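Long-range contacts in variant surface glycoprotein MITAT 1.1 (Trypanosoma brucei brucei, PDB 5LY9), which forms the dense surface coat of the parasite, which escapes host immunity by switching among antigenically distinct versions of this glycoprotein: residues R3-W11 and K122-A133; T165-G176 and V225-M235. All coordinates share one frame; numbering follows the deposited sequence.

Interaction 1 of 2, residues R3-W11 and K122-A133; sequences RTGLKATAW and KCLVTTNADTAA
W11 lays one face of its indole over L124: CB of the leucine sits 4.2 Å from the centroid of the five-membered ring, a CH-pi contact, while L124 CD2 reaches W11 CD1 at the pyrrole side. The opposite face rests against the backbone of A8, one turn back in the same helix; both neighbours sit toward the rim of the ring. A chi1 of 59° places W11 CG between its own backbone N and carbonyl carbon, folding the indole back over A8 and turning its nitrogen edge to the loop 122-133. There NE1 donates to V125 O at 2.9 Å, nearly in the ring plane and fairly straight (161°), which, with the packing on both faces, should hold the indole's rotation. At the benzene end, W11 CZ2 meets the methyl CB of A133 at 3.5 Å.

Next to the ring, the two backbones bridge once. L6 N donates to C123 O at 2.8 Å, and V125 N returns a bond to L6 O at 3.0 Å. K7 occupies the N-cap position of helix 8-21, and just beyond it A8 N, in the first turn, donates to T126 O. G5 CA passes 3.5 Å from C123 O, and V125 CG2 packs on the G5 carbonyl carbon. A water ties G5 N to K122 O and A129 O.

L140 of strand 139-140 covers W11, L124 and A133, L112 of helix 62-114 backs L6 and L124, and C123 is tied to C190 by a disulfide. The joint is thus largely buried, with backbone bonds setting the position of the loop against the helix start, while the indole adds both an apolar surface and a directed N-H.

Interaction 2 of 2, residues T165-G176 and V225-M235; sequences TGYPNLQHGGGG and VEATLANMQAM
Strand 173-174, at the edge of a four-stranded antiparallel sheet, pairs with strand 228-229, and the pairing of their flanks runs well past the regular strands. G173 and L229 are the hydrogen-bonded pair: G173 N donates to L229 O, and L229 N returns to G173 O at 2.8 Å. G174 faces T228 as the non-hydrogen-bonded pair, its CA making a CA-H...O contact of 3.5 Å with A227 O. Further on, E226 N donates to G176 O, and E226 reaches A1 and N179 with its carboxylate.

On the other flank, a chi1 of 59° sets H172 CG between its backbone N and carbonyl carbon, bringing the ring alongside the N231 amide. The two planes are only 7° apart, with N231 ND2 3.6 Å above the centre of the imidazole. Q233 meets the same ring at its edge, its amide turned almost perpendicular, and sends NE2 to L170 O at 2.9 Å. One water joins H172 NE2 to Q233 OE1.

N231 OD1 accepts from Q233 N, an Asx turn; from within it M232 O accepts from Y167 N. The edge of the Y167 ring takes M235 SD, 4.9 Å from its centroid, in a Met-aromatic contact, and L170 CD1 packs on M232 CG. W246 of helix 244-254 covers this apolar side. The whole is an antiparallel edge-strand pairing in the A-type VSG domain, continued by non-regular backbone bonds on both flanks.

Interactions 1 and 2 sit at the same end of the elongated chain, their centres about 17 Å apart, and come in series: the 3-11/122-133 contact closes before the 165-176/225-235 contact opens. Helix 8-21 is the shared element. Its first turn belongs to interaction 1, and there A10 CB packs on L229 CD1 at 4.0 Å while T9 O lies close to Q171 CG; farther along, its L14 and L17 touch L170 and Y167. The sheet, through L229, and the lead-in to its edge strand, through Q171, thus pack against the start of the helix that W11 ties to the loop 122-133, joining N-terminal and later segments at one end of this A-type VSG domain.

Interaction 1 of 2, residues R3-W11 and K122-A133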
# COMPACT_ATOMS: atom_id res chain seq x y z
N ARG A 3 -13.61 -30.66 25.04
CA ARG A 3 -14.61 -29.66 25.22
C ARG A 3 -14.57 -28.73 26.48
O ARG A 3 -15.59 -28.09 26.77
CB ARG A 3 -16.03 -30.19 24.96
CG ARG A 3 -16.70 -31.19 25.89
CD ARG A 3 -16.85 -30.78 27.34
NE ARG A 3 -17.60 -31.84 28.09
CZ ARG A 3 -17.05 -32.94 28.57
NH1 ARG A 3 -15.74 -33.17 28.49
NH2 ARG A 3 -17.83 -33.84 29.19
N THR A 4 -13.41 -28.55 27.07
CA THR A 4 -13.20 -27.40 28.00
C THR A 4 -12.65 -26.21 27.23
O THR A 4 -12.23 -26.34 26.04
CB THR A 4 -12.34 -27.79 29.18
OG1 THR A 4 -11.07 -28.28 28.69
CG2 THR A 4 -13.09 -28.87 30.02
N GLY A 5 -12.72 -25.04 27.83
CA GLY A 5 -12.22 -23.87 27.21
C GLY A 5 -10.74 -23.83 26.91
O GLY A 5 -9.94 -24.61 27.39
N LEU A 6 -10.38 -22.86 26.13
CA LEU A 6 -9.00 -22.66 25.77
C LEU A 6 -8.23 -21.88 26.89
O LEU A 6 -8.67 -20.78 27.31
CB LEU A 6 -9.00 -21.87 24.48
CG LEU A 6 -7.77 -21.86 23.65
CD1 LEU A 6 -7.44 -23.30 23.21
CD2 LEU A 6 -7.98 -20.93 22.43
N LYS A 7 -7.13 -22.47 27.39
CA LYS A 7 -6.30 -21.80 28.41
C LYS A 7 -5.66 -20.53 27.86
O LYS A 7 -5.36 -20.47 26.65
CB LYS A 7 -5.16 -22.71 28.89
CG LYS A 7 -5.62 -23.98 29.60
CD LYS A 7 -4.41 -24.88 29.80
CE LYS A 7 -4.64 -26.07 30.68
NZ LYS A 7 -3.37 -26.79 30.94
N ALA A 8 -5.39 -19.59 28.75
CA ALA A 8 -4.68 -18.39 28.46
C ALA A 8 -3.30 -18.65 27.87
O ALA A 8 -2.84 -17.85 27.08
CB ALA A 8 -4.57 -17.53 29.74
N THR A 9 -2.66 -19.77 28.17
CA THR A 9 -1.36 -20.10 27.56
C THR A 9 -1.52 -20.21 26.04
O THR A 9 -0.54 -19.96 25.30
CB THR A 9 -0.78 -21.42 28.10
OG1 THR A 9 -1.78 -22.41 28.00
CG2 THR A 9 -0.31 -21.28 29.49
N ALA A 10 -2.73 -20.55 25.56
CA ALA A 10 -3.01 -20.66 24.14
C ALA A 10 -3.56 -19.40 23.52
O ALA A 10 -3.17 -19.06 22.38
CB ALA A 10 -3.95 -21.85 23.87
N TRP A 11 -4.50 -18.73 24.16
CA TRP A 11 -5.07 -17.50 23.55
C TRP A 11 -4.26 -16.23 23.80
O TRP A 11 -4.37 -15.26 23.05
CB TRP A 11 -6.55 -17.28 23.90
CG TRP A 11 -6.90 -17.16 25.30
CD1 TRP A 11 -7.43 -18.13 26.10
CD2 TRP A 11 -6.79 -15.99 26.13
NE1 TRP A 11 -7.65 -17.62 27.35
CE2 TRP A 11 -7.32 -16.32 27.39
CE3 TRP A 11 -6.35 -14.71 25.93
CZ2 TRP A 11 -7.32 -15.45 28.41
CZ3 TRP A 11 -6.39 -13.85 26.90
CH2 TRP A 11 -6.88 -14.21 28.17
N LYS A 122 -17.99 -21.58 28.85
CA LYS A 122 -16.92 -20.60 28.93
C LYS A 122 -15.84 -21.05 28.00
O LYS A 122 -15.34 -22.16 28.16
CB LYS A 122 -16.38 -20.50 30.36
CG LYS A 122 -17.39 -20.14 31.41
CD LYS A 122 -16.84 -20.05 32.80
CE LYS A 122 -17.99 -19.49 33.64
NZ LYS A 122 -17.64 -19.63 35.07
N CYS A 123 -15.43 -20.20 27.05
CA CYS A 123 -14.46 -20.65 26.02
C CYS A 123 -13.04 -20.07 26.10
O CYS A 123 -12.05 -20.70 25.71
CB CYS A 123 -15.03 -20.44 24.61
SG CYS A 123 -16.35 -21.55 24.12
N LEU A 124 -12.93 -18.85 26.57
CA LEU A 124 -11.61 -18.29 26.86
C LEU A 124 -11.47 -18.27 28.35
O LEU A 124 -12.13 -17.49 29.01
CB LEU A 124 -11.45 -16.88 26.30
CG LEU A 124 -11.47 -16.77 24.78
CD1 LEU A 124 -11.20 -15.31 24.42
CD2 LEU A 124 -10.49 -17.68 24.06
N VAL A 125 -10.66 -19.17 28.84
CA VAL A 125 -10.50 -19.36 30.26
C VAL A 125 -9.07 -19.13 30.69
O VAL A 125 -8.16 -18.90 29.88
CB VAL A 125 -11.00 -20.78 30.70
CG1 VAL A 125 -12.47 -20.90 30.43
CG2 VAL A 125 -10.19 -21.93 30.06
N THR A 126 -8.85 -19.14 32.02
CA THR A 126 -7.55 -18.82 32.54
C THR A 126 -6.72 -20.07 32.62
O THR A 126 -6.00 -20.46 31.66
CB THR A 126 -7.66 -18.06 33.86
OG1 THR A 126 -8.33 -18.93 34.80
CG2 THR A 126 -8.38 -16.79 33.65
N THR A 127 -6.79 -20.76 33.77
CA THR A 127 -5.99 -21.96 34.03
C THR A 127 -6.88 -23.19 34.37
O THR A 127 -6.34 -24.28 34.51
CB THR A 127 -5.09 -21.72 35.25
OG1 THR A 127 -5.95 -21.37 36.35
CG2 THR A 127 -4.03 -20.58 35.00
N ASN A 128 -8.20 -23.04 34.38
CA ASN A 128 -9.15 -24.13 34.69
C ASN A 128 -10.42 -23.86 33.92
O ASN A 128 -10.65 -22.75 33.37
CB ASN A 128 -9.49 -24.24 36.19
CG ASN A 128 -10.07 -22.96 36.76
OD1 ASN A 128 -11.19 -22.56 36.51
ND2 ASN A 128 -9.34 -22.36 37.63
N ALA A 129 -11.26 -24.87 33.87
CA ALA A 129 -12.46 -24.80 33.03
C ALA A 129 -13.49 -23.83 33.47
O ALA A 129 -14.42 -23.53 32.67
CB ALA A 129 -13.06 -26.15 32.82
N ASP A 130 -13.41 -23.36 34.73
CA ASP A 130 -14.48 -22.55 35.33
C ASP A 130 -14.34 -21.03 35.38
O ASP A 130 -15.22 -20.34 35.91
CB ASP A 130 -14.71 -23.03 36.78
CG ASP A 130 -15.11 -24.48 36.87
OD1 ASP A 130 -15.55 -25.06 35.88
OD2 ASP A 130 -14.96 -25.06 37.98
N THR A 131 -13.20 -20.53 34.90
CA THR A 131 -12.80 -19.18 35.13
C THR A 131 -12.59 -18.53 33.79
O THR A 131 -11.53 -18.70 33.14
CB THR A 131 -11.57 -19.13 35.99
OG1 THR A 131 -11.76 -20.00 37.13
CG2 THR A 131 -11.32 -17.76 36.42
N ALA A 132 -13.61 -17.82 33.36
CA ALA A 132 -13.51 -17.03 32.10
C ALA A 132 -12.52 -15.88 32.28
O ALA A 132 -12.42 -15.26 33.32
CB ALA A 132 -14.86 -16.45 31.70
N ALA A 133 -11.78 -15.58 31.22
CA ALA A 133 -11.04 -14.35 31.14
C ALA A 133 -11.98 -13.21 31.30
O ALA A 133 -13.16 -13.30 30.90
CB ALA A 133 -10.38 -14.29 29.75
O HOH W 1 -14.46 -24.20 29.88
O HOH W 2 -3.31 -20.83 31.17

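Interaction 2 of 2, residues T165-G176 and V225-M235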
# COMPACT_ATOMS: atom_id res chain seq x y z
N THR A 165 11.63 -15.94 11.42
CA THR A 165 11.53 -17.36 11.50
C THR A 165 10.10 -17.86 11.47
O THR A 165 9.80 -18.89 10.87
CB THR A 165 12.27 -17.83 12.79
OG1 THR A 165 13.67 -17.44 12.63
CG2 THR A 165 12.18 -19.34 12.90
N GLY A 166 9.23 -17.13 12.14
CA GLY A 166 7.85 -17.55 12.23
C GLY A 166 7.10 -16.85 13.35
O GLY A 166 7.30 -15.70 13.57
N TYR A 167 6.23 -17.56 13.99
CA TYR A 167 5.40 -17.06 15.09
C TYR A 167 5.82 -17.75 16.38
O TYR A 167 5.25 -18.78 16.80
CB TYR A 167 3.92 -17.35 14.81
CG TYR A 167 3.42 -16.80 13.49
CD1 TYR A 167 3.61 -17.51 12.28
CD2 TYR A 167 2.73 -15.60 13.44
CE1 TYR A 167 3.05 -16.98 11.08
CE2 TYR A 167 2.17 -15.11 12.31
CZ TYR A 167 2.36 -15.79 11.13
OH TYR A 167 1.81 -15.22 10.00
N PRO A 168 6.83 -17.19 17.03
CA PRO A 168 7.54 -18.01 18.07
C PRO A 168 6.74 -18.25 19.34
O PRO A 168 6.99 -19.24 20.03
CB PRO A 168 8.77 -17.15 18.42
CG PRO A 168 8.39 -15.79 17.97
CD PRO A 168 7.59 -15.97 16.72
N ASN A 169 5.77 -17.38 19.63
CA ASN A 169 5.01 -17.51 20.88
C ASN A 169 3.74 -18.32 20.76
O ASN A 169 3.13 -18.66 21.80
CB ASN A 169 4.79 -16.14 21.50
CG ASN A 169 6.09 -15.49 21.88
OD1 ASN A 169 6.98 -16.15 22.41
ND2 ASN A 169 6.21 -14.19 21.65
N LEU A 170 3.29 -18.63 19.53
CA LEU A 170 2.15 -19.50 19.36
C LEU A 170 2.46 -20.89 19.76
O LEU A 170 3.48 -21.48 19.36
CB LEU A 170 1.64 -19.51 17.90
CG LEU A 170 1.12 -18.18 17.36
CD1 LEU A 170 0.33 -18.39 16.08
CD2 LEU A 170 0.40 -17.23 18.24
N GLN A 171 1.58 -21.45 20.58
CA GLN A 171 1.74 -22.79 21.08
C GLN A 171 1.36 -23.80 20.04
O GLN A 171 0.64 -23.47 19.06
CB GLN A 171 0.82 -23.00 22.29
CG GLN A 171 1.08 -22.00 23.39
CD GLN A 171 2.53 -22.03 23.81
OE1 GLN A 171 3.34 -21.17 23.40
NE2 GLN A 171 2.90 -23.10 24.42
N HIS A 172 1.84 -25.02 20.25
CA HIS A 172 1.52 -26.12 19.32
C HIS A 172 1.34 -27.40 20.14
O HIS A 172 2.01 -27.56 21.16
CB HIS A 172 2.58 -26.31 18.19
CG HIS A 172 3.96 -26.61 18.68
ND1 HIS A 172 4.42 -27.90 18.83
CD2 HIS A 172 4.98 -25.79 19.04
CE1 HIS A 172 5.66 -27.86 19.29
NE2 HIS A 172 6.00 -26.60 19.48
N GLY A 173 0.43 -28.24 19.69
CA GLY A 173 0.21 -29.52 20.28
C GLY A 173 -1.27 -29.76 20.43
O GLY A 173 -2.09 -29.28 19.65
N GLY A 174 -1.61 -30.58 21.39
CA GLY A 174 -3.00 -30.94 21.62
C GLY A 174 -3.38 -32.17 20.84
O GLY A 174 -2.52 -32.99 20.50
N GLY A 175 -4.68 -32.35 20.65
CA GLY A 175 -5.19 -33.49 19.86
C GLY A 175 -5.35 -34.79 20.59
O GLY A 175 -5.77 -35.77 19.97
N GLY A 176 -5.04 -34.82 21.89
CA GLY A 176 -5.32 -35.96 22.77
C GLY A 176 -6.15 -35.60 23.99
O GLY A 176 -7.10 -34.84 23.92
N VAL A 225 -11.42 -35.78 21.76
CA VAL A 225 -10.08 -35.31 22.14
C VAL A 225 -10.08 -33.77 22.18
O VAL A 225 -11.09 -33.12 21.98
CB VAL A 225 -8.97 -35.82 21.20
CG1 VAL A 225 -8.86 -37.33 21.24
CG2 VAL A 225 -9.17 -35.34 19.74
N GLU A 226 -8.93 -33.23 22.49
CA GLU A 226 -8.70 -31.79 22.52
C GLU A 226 -8.43 -31.27 21.11
O GLU A 226 -8.02 -32.01 20.21
CB GLU A 226 -7.51 -31.50 23.43
CG GLU A 226 -7.87 -31.76 24.89
CD GLU A 226 -6.67 -32.04 25.79
OE1 GLU A 226 -5.49 -31.75 25.40
OE2 GLU A 226 -6.94 -32.48 26.94
N ALA A 227 -8.72 -30.01 20.93
CA ALA A 227 -8.31 -29.33 19.69
C ALA A 227 -6.80 -29.42 19.49
O ALA A 227 -6.05 -29.56 20.46
CB ALA A 227 -8.70 -27.87 19.78
N THR A 228 -6.35 -29.29 18.21
CA THR A 228 -4.95 -29.33 17.90
C THR A 228 -4.52 -27.94 17.46
O THR A 228 -5.26 -27.27 16.71
CB THR A 228 -4.67 -30.28 16.73
OG1 THR A 228 -5.09 -31.59 17.06
CG2 THR A 228 -3.20 -30.26 16.35
N LEU A 229 -3.32 -27.53 17.86
CA LEU A 229 -2.77 -26.24 17.47
C LEU A 229 -1.51 -26.58 16.68
O LEU A 229 -0.64 -27.30 17.13
CB LEU A 229 -2.43 -25.36 18.68
CG LEU A 229 -3.57 -25.06 19.65
CD1 LEU A 229 -3.02 -24.23 20.80
CD2 LEU A 229 -4.70 -24.33 18.95
N ALA A 230 -1.41 -26.01 15.48
CA ALA A 230 -0.39 -26.35 14.56
C ALA A 230 0.90 -25.66 15.00
O ALA A 230 0.86 -24.69 15.68
CB ALA A 230 -0.77 -25.88 13.16
N ASN A 231 2.03 -26.17 14.52
CA ASN A 231 3.30 -25.53 14.80
C ASN A 231 3.62 -24.44 13.78
O ASN A 231 3.96 -24.73 12.62
CB ASN A 231 4.36 -26.60 14.87
CG ASN A 231 5.68 -26.06 15.34
OD1 ASN A 231 5.95 -24.86 15.28
ND2 ASN A 231 6.56 -26.99 15.76
N MET A 232 3.52 -23.21 14.26
CA MET A 232 3.69 -22.00 13.45
C MET A 232 5.05 -21.34 13.77
O MET A 232 5.33 -20.29 13.24
CB MET A 232 2.59 -20.98 13.72
CG MET A 232 1.19 -21.55 13.67
SD MET A 232 0.79 -22.51 12.17
CE MET A 232 0.67 -21.18 11.05
N GLN A 233 5.85 -21.94 14.65
CA GLN A 233 7.08 -21.34 15.12
C GLN A 233 8.11 -21.36 13.99
O GLN A 233 8.78 -20.41 13.84
CB GLN A 233 7.57 -22.01 16.42
CG GLN A 233 6.53 -21.91 17.53
CD GLN A 233 6.95 -22.59 18.80
OE1 GLN A 233 8.00 -23.22 18.85
NE2 GLN A 233 6.12 -22.57 19.79
N ALA A 234 8.23 -22.44 13.26
CA ALA A 234 9.23 -22.62 12.19
C ALA A 234 8.44 -22.61 10.90
O ALA A 234 8.00 -23.67 10.42
CB ALA A 234 9.92 -23.98 12.38
N MET A 235 8.15 -21.45 10.39
CA MET A 235 7.35 -21.37 9.16
C MET A 235 8.15 -21.87 7.93
O MET A 235 9.37 -21.73 7.88
CB MET A 235 6.92 -19.94 8.96
CG MET A 235 5.88 -19.46 9.99
SD MET A 235 4.32 -20.36 9.89
CE MET A 235 3.72 -19.86 8.26
O HOH W 3 11.24 -20.46 9.32
O HOH W 4 2.80 -22.86 17.00
O HOH W 5 8.36 -25.59 20.36
O HOH W 6 -3.89 -33.47 24.13